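Local coordinates for putative diguanylate cyclase (GGDEF) with PAS/PAC domain (Rhodopseudomonas palustris, PDB 3LIF), which probably makes cyclic di-GMP from two GTP molecules, this chain being its extracellular PDC-type sensor domain, at residues Y100-I114 and F128-F141. Residues are numbered along the deposited sequence; the frame is centred on the assembly and turned at random.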
ATOM      1  N   TYR A 100      14.324  -2.258   4.514  1.00 23.10           N
ATOM      2  CA  TYR A 100      13.433  -2.989   5.391  1.00 23.56           C
ATOM      3  C   TYR A 100      14.188  -4.039   6.168  1.00 24.75           C
ATOM      4  O   TYR A 100      13.852  -4.291   7.348  1.00 26.28           O
ATOM      5  CB  TYR A 100      12.280  -3.612   4.654  1.00 21.82           C
ATOM      6  CG  TYR A 100      12.651  -4.626   3.606  1.00 21.15           C
ATOM      7  CD1 TYR A 100      12.719  -4.251   2.284  1.00 18.59           C
ATOM      8  CD2 TYR A 100      12.884  -5.977   3.924  1.00 19.93           C
ATOM      9  CE1 TYR A 100      12.985  -5.152   1.301  1.00 19.00           C
ATOM     10  CE2 TYR A 100      13.178  -6.918   2.907  1.00 18.05           C
ATOM     11  CZ  TYR A 100      13.208  -6.470   1.605  1.00 20.04           C
ATOM     12  OH  TYR A 100      13.508  -7.277   0.544  1.00 20.95           O
ATOM     13  N   PHE A 101      15.205  -4.642   5.540  1.00 25.13           N
ATOM     14  CA  PHE A 101      15.994  -5.631   6.242  1.00 25.89           C
ATOM     15  C   PHE A 101      16.764  -4.955   7.325  1.00 27.72           C
ATOM     16  O   PHE A 101      16.702  -5.373   8.485  1.00 27.96           O
ATOM     17  CB  PHE A 101      16.947  -6.383   5.348  1.00 25.74           C
ATOM     18  CG  PHE A 101      17.981  -7.160   6.117  1.00 25.39           C
ATOM     19  CD1 PHE A 101      17.684  -8.398   6.629  1.00 23.43           C
ATOM     20  CD2 PHE A 101      19.257  -6.652   6.317  1.00 25.52           C
ATOM     21  CE1 PHE A 101      18.620  -9.123   7.321  1.00 23.73           C
ATOM     22  CE2 PHE A 101      20.207  -7.379   7.062  1.00 25.73           C
ATOM     23  CZ  PHE A 101      19.874  -8.602   7.571  1.00 24.30           C
ATOM     24  N   ARG A 102      17.494  -3.901   6.969  1.00 29.24           N
ATOM     25  CA  ARG A 102      18.179  -3.143   7.994  1.00 31.50           C
ATOM     26  C   ARG A 102      17.217  -2.711   9.116  1.00 31.46           C
ATOM     27  O   ARG A 102      17.569  -2.763  10.276  1.00 31.98           O
ATOM     28  CB  ARG A 102      18.965  -1.961   7.387  1.00 32.33           C
ATOM     29  CG  ARG A 102      20.336  -2.441   6.888  1.00 38.41           C
ATOM     30  CD  ARG A 102      21.191  -1.446   6.176  1.00 43.89           C
ATOM     31  NE  ARG A 102      20.553  -1.060   4.926  1.00 52.53           N
ATOM     32  CZ  ARG A 102      19.870   0.087   4.784  1.00 55.72           C
ATOM     33  NH1 ARG A 102      19.752   0.908   5.829  1.00 56.85           N
ATOM     34  NH2 ARG A 102      19.314   0.433   3.616  1.00 53.79           N
ATOM     35  N   TYR A 103      16.003  -2.294   8.790  1.00 31.67           N
ATOM     36  CA  TYR A 103      15.150  -1.791   9.827  1.00 32.13           C
ATOM     37  C   TYR A 103      14.744  -2.903  10.829  1.00 32.52           C
ATOM     38  O   TYR A 103      14.814  -2.730  12.056  1.00 31.72           O
ATOM     39  CB  TYR A 103      13.952  -1.110   9.204  1.00 32.68           C
ATOM     40  CG  TYR A 103      12.889  -0.753  10.210  1.00 36.66           C
ATOM     41  CD1 TYR A 103      11.943  -1.710  10.603  1.00 39.90           C
ATOM     42  CD2 TYR A 103      12.823   0.526  10.789  1.00 38.57           C
ATOM     43  CE1 TYR A 103      10.959  -1.417  11.550  1.00 42.11           C
ATOM     44  CE2 TYR A 103      11.841   0.838  11.735  1.00 41.97           C
ATOM     45  CZ  TYR A 103      10.900  -0.145  12.114  1.00 44.47           C
ATOM     46  OH  TYR A 103       9.881   0.112  13.040  1.00 46.03           O
ATOM     47  N   HIS A 104      14.364  -4.075  10.336  1.00 32.01           N
ATOM     48  CA  HIS A 104      14.009  -5.093  11.279  1.00 32.32           C
ATOM     49  C   HIS A 104      15.140  -5.625  12.097  1.00 33.60           C
ATOM     50  O   HIS A 104      14.900  -6.145  13.201  1.00 34.12           O
ATOM     51  CB  HIS A 104      13.282  -6.223  10.588  1.00 32.27           C
ATOM     52  CG  HIS A 104      11.940  -5.803  10.091  1.00 32.93           C
ATOM     53  ND1 HIS A 104      11.524  -5.991   8.785  1.00 34.83           N
ATOM     54  CD2 HIS A 104      10.961  -5.098  10.699  1.00 30.22           C
ATOM     55  CE1 HIS A 104      10.323  -5.470   8.619  1.00 32.60           C
ATOM     56  NE2 HIS A 104       9.964  -4.913   9.762  1.00 35.41           N
ATOM     57  N   ARG A 105      16.370  -5.575  11.564  1.00 34.68           N
ATOM     58  CA  ARG A 105      17.490  -6.079  12.324  1.00 35.38           C
ATOM     59  C   ARG A 105      17.794  -5.104  13.468  1.00 36.24           C
ATOM     60  O   ARG A 105      18.294  -5.481  14.506  1.00 35.64           O
ATOM     61  CB  ARG A 105      18.717  -6.238  11.457  1.00 36.39           C
ATOM     62  CG  ARG A 105      19.923  -6.776  12.225  1.00 35.45           C
ATOM     63  CD  ARG A 105      21.117  -6.921  11.357  1.00 33.34           C
ATOM     64  NE  ARG A 105      21.453  -5.653  10.731  1.00 34.26           N
ATOM     65  CZ  ARG A 105      22.288  -5.513   9.693  1.00 33.36           C
ATOM     66  NH1 ARG A 105      22.866  -6.573   9.129  1.00 31.38           N
ATOM     67  NH2 ARG A 105      22.508  -4.304   9.190  1.00 32.45           N
ATOM     68  N   ALA A 106      17.483  -3.842  13.268  1.00 36.99           N
ATOM     69  CA  ALA A 106      17.777  -2.874  14.270  1.00 38.74           C
ATOM     70  C   ALA A 106      16.678  -2.699  15.331  1.00 40.26           C
ATOM     71  O   ALA A 106      16.994  -2.264  16.420  1.00 41.82           O
ATOM     72  CB  ALA A 106      18.083  -1.552  13.617  1.00 37.52           C
ATOM     73  N   ASN A 107      15.405  -2.980  15.025  1.00 41.32           N
ATOM     74  CA  ASN A 107      14.286  -2.684  15.943  1.00 41.80           C
ATOM     75  C   ASN A 107      13.440  -3.889  16.243  1.00 42.22           C
ATOM     76  O   ASN A 107      12.966  -4.559  15.325  1.00 41.71           O
ATOM     77  CB  ASN A 107      13.342  -1.642  15.368  1.00 41.97           C
ATOM     78  CG  ASN A 107      14.061  -0.466  14.788  1.00 44.46           C
ATOM     79  OD1 ASN A 107      14.599  -0.534  13.681  1.00 50.09           O
ATOM     80  ND2 ASN A 107      14.052   0.640  15.507  1.00 45.54           N
ATOM     81  N   ASP A 108      13.236  -4.153  17.526  1.00 43.37           N
ATOM     82  CA  ASP A 108      12.395  -5.283  17.962  1.00 44.91           C
ATOM     83  C   ASP A 108      10.967  -4.779  18.081  1.00 44.65           C
ATOM     84  O   ASP A 108      10.572  -4.309  19.169  1.00 44.86           O
ATOM     85  CB  ASP A 108      12.809  -5.778  19.361  1.00 44.91           C
ATOM     86  CG  ASP A 108      12.768  -4.632  20.405  0.50 46.60           C
ATOM     87  OD1 ASP A 108      13.047  -3.461  20.028  0.50 47.31           O
ATOM     88  OD2 ASP A 108      12.447  -4.886  21.587  0.50 47.49           O
ATOM     89  N   ASP A 109      10.212  -4.882  16.994  1.00 44.20           N
ATOM     90  CA  ASP A 109       8.798  -4.548  17.003  1.00 44.32           C
ATOM     91  C   ASP A 109       7.967  -5.313  15.966  1.00 43.89           C
ATOM     92  O   ASP A 109       8.505  -5.970  15.061  1.00 44.57           O
ATOM     93  CB  ASP A 109       8.600  -3.062  16.867  1.00 44.05           C
ATOM     94  CG  ASP A 109       8.822  -2.572  15.477  1.00 47.75           C
ATOM     95  OD1 ASP A 109       9.352  -1.441  15.344  1.00 51.20           O
ATOM     96  OD2 ASP A 109       8.449  -3.284  14.514  1.00 51.03           O
ATOM     97  N   HIS A 110       6.653  -5.235  16.104  1.00 42.49           N
ATOM     98  CA  HIS A 110       5.792  -6.069  15.291  1.00 41.58           C
ATOM     99  C   HIS A 110       5.066  -5.366  14.170  1.00 41.03           C
ATOM    100  O   HIS A 110       4.191  -5.951  13.591  1.00 41.52           O
ATOM    101  CB  HIS A 110       4.778  -6.809  16.179  1.00 42.12           C
ATOM    102  CG  HIS A 110       5.428  -7.532  17.322  0.50 40.71           C
ATOM    103  ND1 HIS A 110       5.224  -8.872  17.578  0.50 39.36           N
ATOM    104  CD2 HIS A 110       6.334  -7.106  18.231  0.50 37.33           C
ATOM    105  CE1 HIS A 110       5.952  -9.229  18.617  0.50 38.88           C
ATOM    106  NE2 HIS A 110       6.642  -8.178  19.022  0.50 38.08           N
ATOM    107  N   THR A 111       5.436  -4.142  13.832  1.00 39.79           N
ATOM    108  CA  THR A 111       4.768  -3.414  12.776  1.00 38.87           C
ATOM    109  C   THR A 111       4.924  -4.058  11.402  1.00 37.28           C
ATOM    110  O   THR A 111       6.026  -4.352  11.018  1.00 37.44           O
ATOM    111  CB  THR A 111       5.414  -2.023  12.664  1.00 40.27           C
ATOM    112  OG1 THR A 111       5.090  -1.241  13.832  1.00 42.09           O
ATOM    113  CG2 THR A 111       4.952  -1.288  11.365  1.00 39.67           C
ATOM    114  N   LEU A 112       3.844  -4.255  10.643  1.00 35.35           N
ATOM    115  CA  LEU A 112       3.968  -4.523   9.220  1.00 33.05           C
ATOM    116  C   LEU A 112       4.749  -3.302   8.741  1.00 32.10           C
ATOM    117  O   LEU A 112       4.364  -2.219   9.074  1.00 33.05           O
ATOM    118  CB  LEU A 112       2.624  -4.429   8.628  1.00 32.17           C
ATOM    119  CG  LEU A 112       2.113  -5.572   7.796  1.00 33.88           C
ATOM    120  CD1 LEU A 112       1.214  -5.031   6.637  1.00 28.82           C
ATOM    121  CD2 LEU A 112       3.216  -6.432   7.268  1.00 32.34           C
ATOM    122  N   LEU A 113       5.866  -3.421   8.038  1.00 30.68           N
ATOM    123  CA  LEU A 113       6.581  -2.203   7.629  1.00 28.43           C
ATOM    124  C   LEU A 113       6.258  -2.044   6.185  1.00 27.38           C
ATOM    125  O   LEU A 113       6.235  -3.063   5.428  1.00 27.18           O
ATOM    126  CB  LEU A 113       8.067  -2.378   7.747  1.00 28.01           C
ATOM    127  CG  LEU A 113       9.072  -1.219   7.842  1.00 28.34           C
ATOM    128  CD1 LEU A 113      10.253  -1.527   6.830  1.00 29.68           C
ATOM    129  CD2 LEU A 113       8.595   0.207   7.717  1.00 18.22           C
ATOM    130  N   ILE A 114       5.965  -0.806   5.791  1.00 25.49           N
ATOM    131  CA  ILE A 114       5.685  -0.572   4.369  1.00 25.23           C
ATOM    132  C   ILE A 114       6.819   0.173   3.747  1.00 24.58           C
ATOM    133  O   ILE A 114       7.222   1.187   4.246  1.00 25.63           O
ATOM    134  CB  ILE A 114       4.395   0.225   4.123  1.00 25.96           C
ATOM    135  CG1 ILE A 114       3.209  -0.479   4.787  1.00 23.77           C
ATOM    136  CG2 ILE A 114       4.180   0.468   2.592  1.00 22.29           C
ATOM    137  CD1 ILE A 114       2.075   0.379   4.873  1.00 22.37           C
ATOM    138  N   PHE A 128       5.767  -1.508  -4.146  1.00 23.72           N
ATOM    139  CA  PHE A 128       5.851  -1.354  -2.708  1.00 23.44           C
ATOM    140  C   PHE A 128       5.740  -2.728  -2.046  1.00 22.96           C
ATOM    141  O   PHE A 128       5.202  -3.700  -2.614  1.00 21.84           O
ATOM    142  CB  PHE A 128       4.730  -0.471  -2.184  1.00 23.61           C
ATOM    143  CG  PHE A 128       4.943   0.953  -2.459  1.00 23.58           C
ATOM    144  CD1 PHE A 128       4.776   1.438  -3.742  1.00 20.92           C
ATOM    145  CD2 PHE A 128       5.359   1.806  -1.427  1.00 24.58           C
ATOM    146  CE1 PHE A 128       5.000   2.768  -4.011  1.00 24.75           C
ATOM    147  CE2 PHE A 128       5.589   3.149  -1.651  1.00 25.02           C
ATOM    148  CZ  PHE A 128       5.420   3.643  -2.957  1.00 27.74           C
ATOM    149  N   VAL A 129       6.184  -2.775  -0.806  1.00 22.47           N
ATOM    150  CA  VAL A 129       6.411  -4.029  -0.185  1.00 22.81           C
ATOM    151  C   VAL A 129       6.114  -3.868   1.279  1.00 24.03           C
ATOM    152  O   VAL A 129       6.212  -2.747   1.827  1.00 25.00           O
ATOM    153  CB  VAL A 129       7.898  -4.405  -0.431  1.00 22.49           C
ATOM    154  CG1 VAL A 129       8.678  -4.654   0.860  1.00 19.89           C
ATOM    155  CG2 VAL A 129       7.977  -5.487  -1.399  1.00 20.58           C
ATOM    156  N   VAL A 130       5.826  -4.988   1.927  1.00 24.31           N
ATOM    157  CA  VAL A 130       5.349  -4.986   3.300  1.00 24.80           C
ATOM    158  C   VAL A 130       6.186  -6.074   4.001  1.00 26.02           C
ATOM    159  O   VAL A 130       6.581  -7.088   3.335  1.00 26.98           O
ATOM    160  CB  VAL A 130       3.836  -5.356   3.219  1.00 25.34           C
ATOM    161  CG1 VAL A 130       3.584  -6.892   3.284  1.00 21.78           C
ATOM    162  CG2 VAL A 130       3.006  -4.562   4.162  1.00 25.00           C
ATOM    163  N   SER A 131       6.533  -5.884   5.282  1.00 25.42           N
ATOM    164  CA  SER A 131       7.486  -6.814   5.882  1.00 25.56           C
ATOM    165  C   SER A 131       7.421  -6.917   7.405  1.00 26.88           C
ATOM    166  O   SER A 131       7.043  -5.968   8.106  1.00 25.44           O
ATOM    167  CB  SER A 131       8.938  -6.449   5.435  1.00 25.46           C
ATOM    168  OG  SER A 131       9.455  -5.304   6.124  1.00 24.15           O
ATOM    169  N   ARG A 132       7.844  -8.074   7.921  1.00 28.31           N
ATOM    170  CA  ARG A 132       7.836  -8.317   9.382  1.00 29.10           C
ATOM    171  C   ARG A 132       9.135  -8.947   9.884  1.00 29.25           C
ATOM    172  O   ARG A 132       9.712  -9.830   9.225  1.00 31.19           O
ATOM    173  CB  ARG A 132       6.550  -9.096   9.842  1.00 28.80           C
ATOM    174  CG  ARG A 132       5.528  -8.159  10.504  1.00 30.85           C
ATOM    175  CD  ARG A 132       4.085  -8.724  10.712  1.00 43.16           C
ATOM    176  NE  ARG A 132       3.917  -9.118  12.116  1.00 45.60           N
ATOM    177  CZ  ARG A 132       4.838  -8.776  12.994  1.00 46.99           C
ATOM    178  NH1 ARG A 132       5.873  -8.048  12.544  1.00 49.71           N
ATOM    179  NH2 ARG A 132       4.730  -9.111  14.265  1.00 45.68           N
ATOM    180  N   ARG A 133       9.605  -8.500  11.036  1.00 29.43           N
ATOM    181  CA  ARG A 133      10.760  -9.118  11.696  1.00 29.83           C
ATOM    182  C   ARG A 133      10.572 -10.574  12.133  1.00 31.05           C
ATOM    183  O   ARG A 133       9.650 -10.840  12.908  1.00 32.71           O
ATOM    184  CB  ARG A 133      11.061  -8.348  12.948  1.00 28.90           C
ATOM    185  CG  ARG A 133      12.232  -8.864  13.714  1.00 30.29           C
ATOM    186  CD  ARG A 133      12.185  -8.325  15.124  1.00 35.18           C
ATOM    187  NE  ARG A 133      13.428  -7.654  15.428  1.00 41.75           N
ATOM    188  CZ  ARG A 133      14.280  -8.046  16.367  1.00 41.30           C
ATOM    189  NH1 ARG A 133      13.979  -9.129  17.108  1.00 39.39           N
ATOM    190  NH2 ARG A 133      15.417  -7.355  16.528  1.00 35.27           N
ATOM    191  N   LEU A 134      11.421 -11.510  11.661  1.00 31.59           N
ATOM    192  CA  LEU A 134      11.484 -12.917  12.185  1.00 31.28           C
ATOM    193  C   LEU A 134      12.274 -13.039  13.484  1.00 32.23           C
ATOM    194  O   LEU A 134      13.217 -12.271  13.735  1.00 33.35           O
ATOM    195  CB  LEU A 134      12.126 -13.827  11.183  1.00 29.79           C
ATOM    196  CG  LEU A 134      11.342 -13.783   9.893  1.00 29.93           C
ATOM    197  CD1 LEU A 134      11.967 -14.756   8.937  1.00 26.61           C
ATOM    198  CD2 LEU A 134       9.828 -14.076  10.154  1.00 28.19           C
ATOM    199  N   GLU A 135      11.887 -13.979  14.329  1.00 33.38           N
ATOM    200  CA  GLU A 135      12.523 -14.113  15.631  1.00 34.64           C
ATOM    201  C   GLU A 135      12.636 -15.592  15.990  1.00 36.50           C
ATOM    202  O   GLU A 135      11.884 -16.451  15.496  1.00 35.91           O
ATOM    203  CB  GLU A 135      11.800 -13.320  16.724  1.00 33.69           C
ATOM    204  CG  GLU A 135      12.165 -11.850  16.724  0.50 32.77           C
ATOM    205  CD  GLU A 135      11.498 -11.048  17.840  0.50 32.10           C
ATOM    206  OE1 GLU A 135      11.740  -9.824  17.869  0.50 30.56           O
ATOM    207  OE2 GLU A 135      10.738 -11.623  18.670  0.50 30.05           O
ATOM    208  N   THR A 136      13.627 -15.896  16.827  1.00 38.67           N
ATOM    209  CA  THR A 136      13.735 -17.240  17.421  1.00 39.35           C
ATOM    210  C   THR A 136      13.069 -17.209  18.804  1.00 40.91           C
ATOM    211  O   THR A 136      12.864 -16.113  19.416  1.00 40.93           O
ATOM    212  CB  THR A 136      15.196 -17.645  17.590  1.00 38.75           C
ATOM    213  OG1 THR A 136      15.971 -16.512  18.024  1.00 36.74           O
ATOM    214  CG2 THR A 136      15.703 -18.142  16.311  1.00 37.38           C
ATOM    215  N   THR A 137      12.730 -18.402  19.293  1.00 41.70           N
ATOM    216  CA  THR A 137      12.044 -18.508  20.582  1.00 42.31           C
ATOM    217  C   THR A 137      12.628 -17.577  21.650  1.00 42.82           C
ATOM    218  O   THR A 137      11.904 -17.123  22.532  1.00 43.38           O
ATOM    219  CB  THR A 137      12.049 -19.938  21.065  1.00 42.47           C
ATOM    220  OG1 THR A 137      13.418 -20.384  21.158  1.00 44.03           O
ATOM    221  CG2 THR A 137      11.233 -20.848  20.088  1.00 41.22           C
ATOM    222  N   ASP A 138      13.924 -17.281  21.583  1.00 43.30           N
ATOM    223  CA  ASP A 138      14.526 -16.304  22.537  1.00 43.95           C
ATOM    224  C   ASP A 138      14.208 -14.869  22.146  1.00 43.82           C
ATOM    225  O   ASP A 138      14.505 -13.907  22.889  1.00 42.67           O
ATOM    226  CB  ASP A 138      16.052 -16.466  22.656  1.00 44.00           C
ATOM    227  CG  ASP A 138      16.787 -16.257  21.323  1.00 46.14           C
ATOM    228  OD1 ASP A 138      18.027 -16.394  21.363  1.00 49.36           O
ATOM    229  OD2 ASP A 138      16.160 -15.966  20.253  1.00 44.60           O
ATOM    230  N   GLY A 139      13.607 -14.756  20.955  1.00 44.13           N
ATOM    231  CA  GLY A 139      13.282 -13.474  20.343  1.00 44.29           C
ATOM    232  C   GLY A 139      14.464 -12.589  19.984  1.00 44.30           C
ATOM    233  O   GLY A 139      14.362 -11.356  20.044  1.00 45.25           O
ATOM    234  N   LYS A 140      15.588 -13.196  19.622  1.00 43.19           N
ATOM    235  CA  LYS A 140      16.630 -12.449  18.961  1.00 41.60           C
ATOM    236  C   LYS A 140      16.255 -12.502  17.484  1.00 39.62           C
ATOM    237  O   LYS A 140      15.458 -13.380  17.051  1.00 38.74           O
ATOM    238  CB  LYS A 140      17.990 -13.132  19.162  1.00 43.28           C
ATOM    239  CG  LYS A 140      18.262 -13.579  20.580  1.00 42.88           C
ATOM    240  CD  LYS A 140      18.671 -12.390  21.347  1.00 46.57           C
ATOM    241  CE  LYS A 140      19.155 -12.789  22.721  1.00 49.25           C
ATOM    242  NZ  LYS A 140      20.292 -11.903  23.094  1.00 50.15           N
ATOM    243  N   PHE A 141      16.834 -11.564  16.728  1.00 37.10           N
ATOM    244  CA  PHE A 141      16.569 -11.402  15.293  1.00 34.72           C
ATOM    245  C   PHE A 141      16.899 -12.637  14.473  1.00 33.98           C
ATOM    246  O   PHE A 141      18.011 -13.182  14.585  1.00 34.87           O
ATOM    247  CB  PHE A 141      17.417 -10.247  14.770  1.00 34.01           C
ATOM    248  CG  PHE A 141      17.170  -9.922  13.335  1.00 35.04           C
ATOM    249  CD1 PHE A 141      15.922  -9.471  12.909  1.00 37.86           C
ATOM    250  CD2 PHE A 141      18.169 -10.035  12.405  1.00 35.33           C
ATOM    251  CE1 PHE A 141      15.688  -9.140  11.568  1.00 37.30           C
ATOM    252  CE2 PHE A 141      17.944  -9.714  11.083  1.00 37.70           C
ATOM    253  CZ  PHE A 141      16.700  -9.263  10.659  1.00 36.26           C
TER
HETATM  254  O   HOH W   1       8.757  -3.370   4.123  1.00 20.21           O
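Arg-133 closes off the C-terminal end of helix 100-106. Its NE donates to His-104 O at 3.1 Å, 24° out of the guanidinium plane. The same N-H reaches Asn-107 O more weakly, so one donor serves two carbonyls. CG lies anti to the backbone N (chi1 -179°), and a bend at chi3 brings NE to these oxygens. NH1 pairs with Glu-135 OE1 in a salt bridge within the strand, modelled shorter than is likely. Asp-108 CA lies over one guanidinium face and Phe-141 CD1 over the opposite one. A leucine here would probably leave His-104 O and Asn-107 O without this donor and take away the salt-bridge partner of Glu-135 OE1.

Arg-105 CA sits 3.6 Å from the centroid of the Phe-141 ring, almost on the ring normal, in a CH-pi contact. The ring's edge is turned toward the face of Phe-101 in an offset edge-to-face pair, planes at 62°. The Arg-132 guanidinium has His-110 O over one face, 2.9 Å from NH1, at an angle too poor for a hydrogen bond. Its NE makes long, weak ion pairs with Asp-36 and Asp-40 of helix 5-47.

Farther along, Leu-113 and Ser-131 form an antiparallel hydrogen-bonded pair. Leu-113 N gives to Ser-131 O at 2.8 Å, and the return bond from Ser-131 N to Leu-113 O is weak. A water gives Leu-113 O a second donor and also hydrogen-bonds Ser-131 OG. Asp-109 OD2 accepts from Thr-111 N, making an Asx turn.

In this half of the PDC fold, the 113-119/126-135 hairpin borders a five-stranded antiparallel sheet. Helix 99-106 packs on one face through Tyr-100, which touches Val-146 of strand 141-149. On the other face, Ile-114 and Leu-134 meet the long helix 5-47.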